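MmoQ Response regulator (Methylococcus capsulatus, PDB 3LJX) probably makes cyclic di-GMP from two GTP molecules as a full-length protein, of which this chain is the portion carrying the HDOD domain. Local coordinates at residues S128-P132 against K133-T137; W192-P195 against Q196-D200. All coordinates share one frame; numbering follows the deposited sequence.

Both interactions are helix starts within the all-helical HDOD domain, each at a place where a loop turns into a helix: interaction 1 opens helix 132-141 and interaction 2 opens helix 196-204. Each has a proline at the turn, P132 as the first helical residue in one and P195 as the N-cap in the other. Their centres lie about 13 Å apart and the two touch directly, T137 CG2 packing 4.1 Å from F194 CZ, so the second turn of the first helix touches the aromatic ring that precedes the second. The GGDEF domain, expected to carry the cyclase activity, lies outside this chain, and the two contacts are structural packing.

Interaction 1 of 2, residues S128-P132 against K133-T137; sequences STVAP and KEAFT
V130 holds chi1 at -55°, with CG2 in the crowded position between its backbone N and carbonyl carbon; from there this methyl meets A135 CB at 3.5 Å. E134, one residue earlier than A135, sets CG beside its backbone N, anti to the carbonyl carbon (chi1 -61°), and an extended chain then carries the carboxylate back alongside A131, with OE1 3.7 Å from A131 CB. A131 is the N-cap of helix 132-141, and its carbonyl O serves the first turn: A135 N donates to A131 O at 2.9 Å, while E134 N makes a weak, bent bond to the same A131 O at 3.0 Å. P132 follows as the first helical residue, where a proline costs no helical hydrogen bond because its nitrogen would have no acceptor one turn back. Its own carbonyl is used at once: F136 N reaches P132 O at 2.7 Å. F136 turns its ring away from the loop, onto A117 and Q121 of helix 106-125, the helix whose T124 also meets P132 and A135. K133 NZ forms a salt bridge with D73 of helix 71-78. V130, on the loop side, rests on F219 of helix 214-233, and T129 is tied to that helix by hydrogen bonds to R215 and Q222. The N-cap alanine offers no side-chain acceptor to the first-turn amides; the hydrogen bonds across the segments are backbone ones, to A131 O and P132 O. The E134 carboxylate lies in the first turn, near the positive end of the helix dipole, which would probably stabilise its negative charge.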
loop_
_atom_site.group_PDB
_atom_site.type_symbol
_atom_site.label_atom_id
_atom_site.label_comp_id
_atom_site.label_asym_id
_atom_site.label_seq_id
_atom_site.Cartn_x
_atom_site.Cartn_y
_atom_site.Cartn_z
ATOM N N SER A 128 -6.266 19.902 0.290
ATOM C CA SER A 128 -7.485 19.744 -0.494
ATOM C C SER A 128 -7.286 19.008 -1.815
ATOM O O SER A 128 -7.951 19.331 -2.795
ATOM C CB SER A 128 -8.105 21.115 -0.762
ATOM O OG SER A 128 -8.482 21.723 0.454
ATOM N N THR A 129 -6.378 18.038 -1.849
ATOM C CA THR A 129 -6.093 17.306 -3.078
ATOM C C THR A 129 -7.001 16.087 -3.230
ATOM O O THR A 129 -7.796 15.999 -4.171
ATOM C CB THR A 129 -4.613 16.850 -3.144
ATOM O OG1 THR A 129 -4.233 16.260 -1.888
ATOM C CG2 THR A 129 -3.720 18.028 -3.418
ATOM N N VAL A 130 -6.876 15.145 -2.304
ATOM C CA VAL A 130 -7.623 13.897 -2.382
ATOM C C VAL A 130 -8.353 13.634 -1.065
ATOM O O VAL A 130 -8.076 14.284 -0.053
ATOM C CB VAL A 130 -6.674 12.721 -2.680
ATOM C CG1 VAL A 130 -5.873 13.000 -3.938
ATOM C CG2 VAL A 130 -5.727 12.501 -1.511
ATOM N N ALA A 131 -9.298 12.698 -1.083
ATOM C CA ALA A 131 -9.965 12.272 0.149
ATOM C C ALA A 131 -8.950 11.521 1.001
ATOM O O ALA A 131 -8.327 10.566 0.530
ATOM C CB ALA A 131 -11.144 11.378 -0.171
ATOM N N PRO A 132 -8.761 11.957 2.251
ATOM C CA PRO A 132 -7.727 11.333 3.111
ATOM C C PRO A 132 -7.915 9.835 3.349
ATOM O O PRO A 132 -6.928 9.094 3.401
ATOM C CB PRO A 132 -7.819 12.127 4.420
ATOM C CG PRO A 132 -8.348 13.516 3.962
ATOM C CD PRO A 132 -9.290 13.221 2.807
ATOM N N LYS A 133 -9.150 9.373 3.475
ATOM C CA LYS A 133 -9.363 7.933 3.644
ATOM C C LYS A 133 -8.883 7.141 2.420
ATOM O O LYS A 133 -8.397 6.011 2.555
ATOM C CB LYS A 133 -10.826 7.610 3.955
ATOM C CG LYS A 133 -11.805 7.908 2.833
ATOM C CD LYS A 133 -13.240 7.462 3.213
ATOM C CE LYS A 133 -14.281 8.308 2.471
ATOM N NZ LYS A 133 -15.691 7.853 2.699
ATOM N N GLU A 134 -9.011 7.738 1.231
ATOM C CA GLU A 134 -8.536 7.097 0.004
ATOM C C GLU A 134 -7.010 7.215 -0.080
ATOM O O GLU A 134 -6.328 6.295 -0.560
ATOM C CB GLU A 134 -9.214 7.715 -1.226
ATOM C CG GLU A 134 -10.747 7.537 -1.215
ATOM C CD GLU A 134 -11.436 8.143 -2.447
ATOM O OE1 GLU A 134 -10.864 9.061 -3.073
ATOM O OE2 GLU A 134 -12.554 7.693 -2.793
ATOM N N ALA A 135 -6.481 8.349 0.394
ATOM C CA ALA A 135 -5.040 8.565 0.415
ATOM C C ALA A 135 -4.374 7.580 1.373
ATOM O O ALA A 135 -3.302 7.043 1.076
ATOM C CB ALA A 135 -4.710 10.021 0.813
ATOM N N PHE A 136 -5.009 7.344 2.521
ATOM C CA PHE A 136 -4.480 6.393 3.496
ATOM C C PHE A 136 -4.207 5.065 2.799
ATOM O O PHE A 136 -3.120 4.488 2.898
ATOM C CB PHE A 136 -5.492 6.168 4.615
ATOM C CG PHE A 136 -5.092 5.096 5.577
ATOM C CD1 PHE A 136 -5.225 3.752 5.233
ATOM C CD2 PHE A 136 -4.584 5.421 6.832
ATOM C CE1 PHE A 136 -4.858 2.746 6.124
ATOM C CE2 PHE A 136 -4.206 4.422 7.724
ATOM C CZ PHE A 136 -4.349 3.081 7.372
ATOM N N THR A 137 -5.220 4.608 2.075
ATOM C CA THR A 137 -5.176 3.343 1.378
ATOM C C THR A 137 -4.058 3.305 0.355
ATOM O O THR A 137 -3.316 2.321 0.273
ATOM C CB THR A 137 -6.526 3.058 0.691
ATOM O OG1 THR A 137 -7.568 3.125 1.670
ATOM C CG2 THR A 137 -6.532 1.675 0.067
#

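Interaction 2 of 2, residues W192-P195 against Q196-D200; sequences WGFP and QVFID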
loop_
_atom_site.group_PDB
_atom_site.type_symbol
_atom_site.label_atom_id
_atom_site.label_comp_id
_atom_site.label_asym_id
_atom_site.label_seq_id
_atom_site.Cartn_x
_atom_site.Cartn_y
_atom_site.Cartn_z
ATOM N N TRP A 192 -6.643 -3.530 -9.126
ATOM C CA TRP A 192 -7.551 -3.447 -7.979
ATOM C C TRP A 192 -8.525 -2.269 -8.048
ATOM O O TRP A 192 -9.323 -2.059 -7.128
ATOM C CB TRP A 192 -6.770 -3.424 -6.663
ATOM C CG TRP A 192 -5.925 -4.630 -6.493
ATOM C CD1 TRP A 192 -5.956 -5.771 -7.259
ATOM C CD2 TRP A 192 -4.905 -4.830 -5.516
ATOM N NE1 TRP A 192 -5.018 -6.671 -6.804
ATOM C CE2 TRP A 192 -4.361 -6.117 -5.732
ATOM C CE3 TRP A 192 -4.397 -4.047 -4.473
ATOM C CZ2 TRP A 192 -3.336 -6.635 -4.947
ATOM C CZ3 TRP A 192 -3.381 -4.562 -3.691
ATOM C CH2 TRP A 192 -2.862 -5.845 -3.930
ATOM N N GLY A 193 -8.454 -1.498 -9.132
ATOM C CA GLY A 193 -9.446 -0.468 -9.369
ATOM C C GLY A 193 -8.996 0.982 -9.384
ATOM O O GLY A 193 -9.784 1.851 -9.762
ATOM N N PHE A 194 -7.755 1.264 -8.991
ATOM C CA PHE A 194 -7.293 2.654 -8.941
ATOM C C PHE A 194 -7.172 3.252 -10.345
ATOM O O PHE A 194 -6.611 2.638 -11.245
ATOM C CB PHE A 194 -5.952 2.762 -8.200
ATOM C CG PHE A 194 -6.073 2.652 -6.699
ATOM C CD1 PHE A 194 -6.287 3.785 -5.921
ATOM C CD2 PHE A 194 -5.971 1.421 -6.062
ATOM C CE1 PHE A 194 -6.394 3.691 -4.542
ATOM C CE2 PHE A 194 -6.084 1.319 -4.685
ATOM C CZ PHE A 194 -6.299 2.461 -3.923
ATOM N N PRO A 195 -7.699 4.456 -10.545
ATOM C CA PRO A 195 -7.543 5.071 -11.871
ATOM C C PRO A 195 -6.115 5.576 -12.096
ATOM O O PRO A 195 -5.366 5.798 -11.141
ATOM C CB PRO A 195 -8.536 6.241 -11.828
ATOM C CG PRO A 195 -8.594 6.629 -10.374
ATOM C CD PRO A 195 -8.425 5.325 -9.600
ATOM N N GLN A 196 -5.738 5.764 -13.354
ATOM C CA GLN A 196 -4.357 6.094 -13.676
ATOM C C GLN A 196 -3.780 7.347 -12.985
ATOM O O GLN A 196 -2.579 7.370 -12.709
ATOM C CB GLN A 196 -4.144 6.165 -15.193
ATOM C CG GLN A 196 -2.680 6.067 -15.606
ATOM C CD GLN A 196 -2.446 6.486 -17.053
ATOM O OE1 GLN A 196 -2.989 5.881 -17.989
ATOM N NE2 GLN A 196 -1.638 7.530 -17.245
ATOM N N VAL A 197 -4.584 8.377 -12.696
ATOM C CA VAL A 197 -3.994 9.563 -12.033
ATOM C C VAL A 197 -3.302 9.201 -10.739
ATOM O O VAL A 197 -2.257 9.761 -10.424
ATOM C CB VAL A 197 -4.976 10.721 -11.678
ATOM C CG1 VAL A 197 -5.109 11.689 -12.827
ATOM C CG2 VAL A 197 -6.318 10.197 -11.134
ATOM N N PHE A 198 -3.893 8.286 -9.977
ATOM C CA PHE A 198 -3.276 7.864 -8.721
ATOM C C PHE A 198 -1.955 7.137 -8.956
ATOM O O PHE A 198 -0.969 7.413 -8.275
ATOM C CB PHE A 198 -4.239 7.031 -7.874
ATOM C CG PHE A 198 -5.302 7.845 -7.206
ATOM C CD1 PHE A 198 -6.232 8.538 -7.955
ATOM C CD2 PHE A 198 -5.378 7.916 -5.827
ATOM C CE1 PHE A 198 -7.217 9.299 -7.338
ATOM C CE2 PHE A 198 -6.367 8.675 -5.206
ATOM C CZ PHE A 198 -7.279 9.365 -5.962
ATOM N N ILE A 199 -1.931 6.227 -9.929
ATOM C CA ILE A 199 -0.693 5.531 -10.272
ATOM C C ILE A 199 0.369 6.529 -10.769
ATOM O O ILE A 199 1.555 6.424 -10.411
ATOM C CB ILE A 199 -0.923 4.407 -11.319
ATOM C CG1 ILE A 199 -1.591 3.190 -10.674
ATOM C CG2 ILE A 199 0.386 3.947 -11.898
ATOM C CD1 ILE A 199 -3.087 3.280 -10.605
ATOM N N ASP A 200 -0.047 7.509 -11.570
ATOM C CA ASP A 200 0.903 8.515 -12.044
ATOM C C ASP A 200 1.437 9.347 -10.884
ATOM O O ASP A 200 2.619 9.688 -10.845
ATOM C CB ASP A 200 0.282 9.442 -13.096
ATOM C CG ASP A 200 0.033 8.740 -14.436
ATOM O OD1 ASP A 200 0.491 7.590 -14.623
ATOM O OD2 ASP A 200 -0.626 9.344 -15.309
#
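F194 and P195 are the residues of 192-195 that reach the helix beyond, and W192 and G193 lead the chain up to them. W192 is buried away from the turn, its carbonyl bound by the side-chain amide of N58. At G193 a positive phi of 116° ends helix 181-191 in a Schellman motif and redirects the backbone. F194 then enters the contact: its CB packs 3.8 Å from I199 CD1, and its ring meets that of F198 obliquely, CD1 of F194 4.2 Å from CD2 of F198. P195, the N-cap of helix 196-204, lies side by side with F198, both pointing the same way, and P195 CG comes 3.9 Å from F198 CD1. The proline carbonyl faces into the first turn, where F198 N makes a weak bond to P195 O at 3.1 Å. I199 adds an apolar cover: CG1 sits beside its backbone N, and a chi2 of 85° swings CD1 back to 3.4 Å from P195 O, with F194 O nearby too. On the outer side of the new helix, Q196 and D200 pair one turn apart. Q196 NE2 meets D200 OD2 at 2.8 Å on its syn side, a fairly straight bond lying close to the Q196 amide plane though 18° out of the carboxylate plane, while a second reach from NE2 to OD1 of D200 is long and weak. This pairing probably restrains the rotation of both groups. Around the turn, W192 packs on R55 of helix 47-58 and L141 of helix 132-141, F194 on L54 of helix 47-58 and L189 of helix 181-191, F198 on L138 of helix 132-141, and I199 on R186 and T190, so the connection from helix 181-191 to helix 196-204 is packed against helices 47-58 and 132-141.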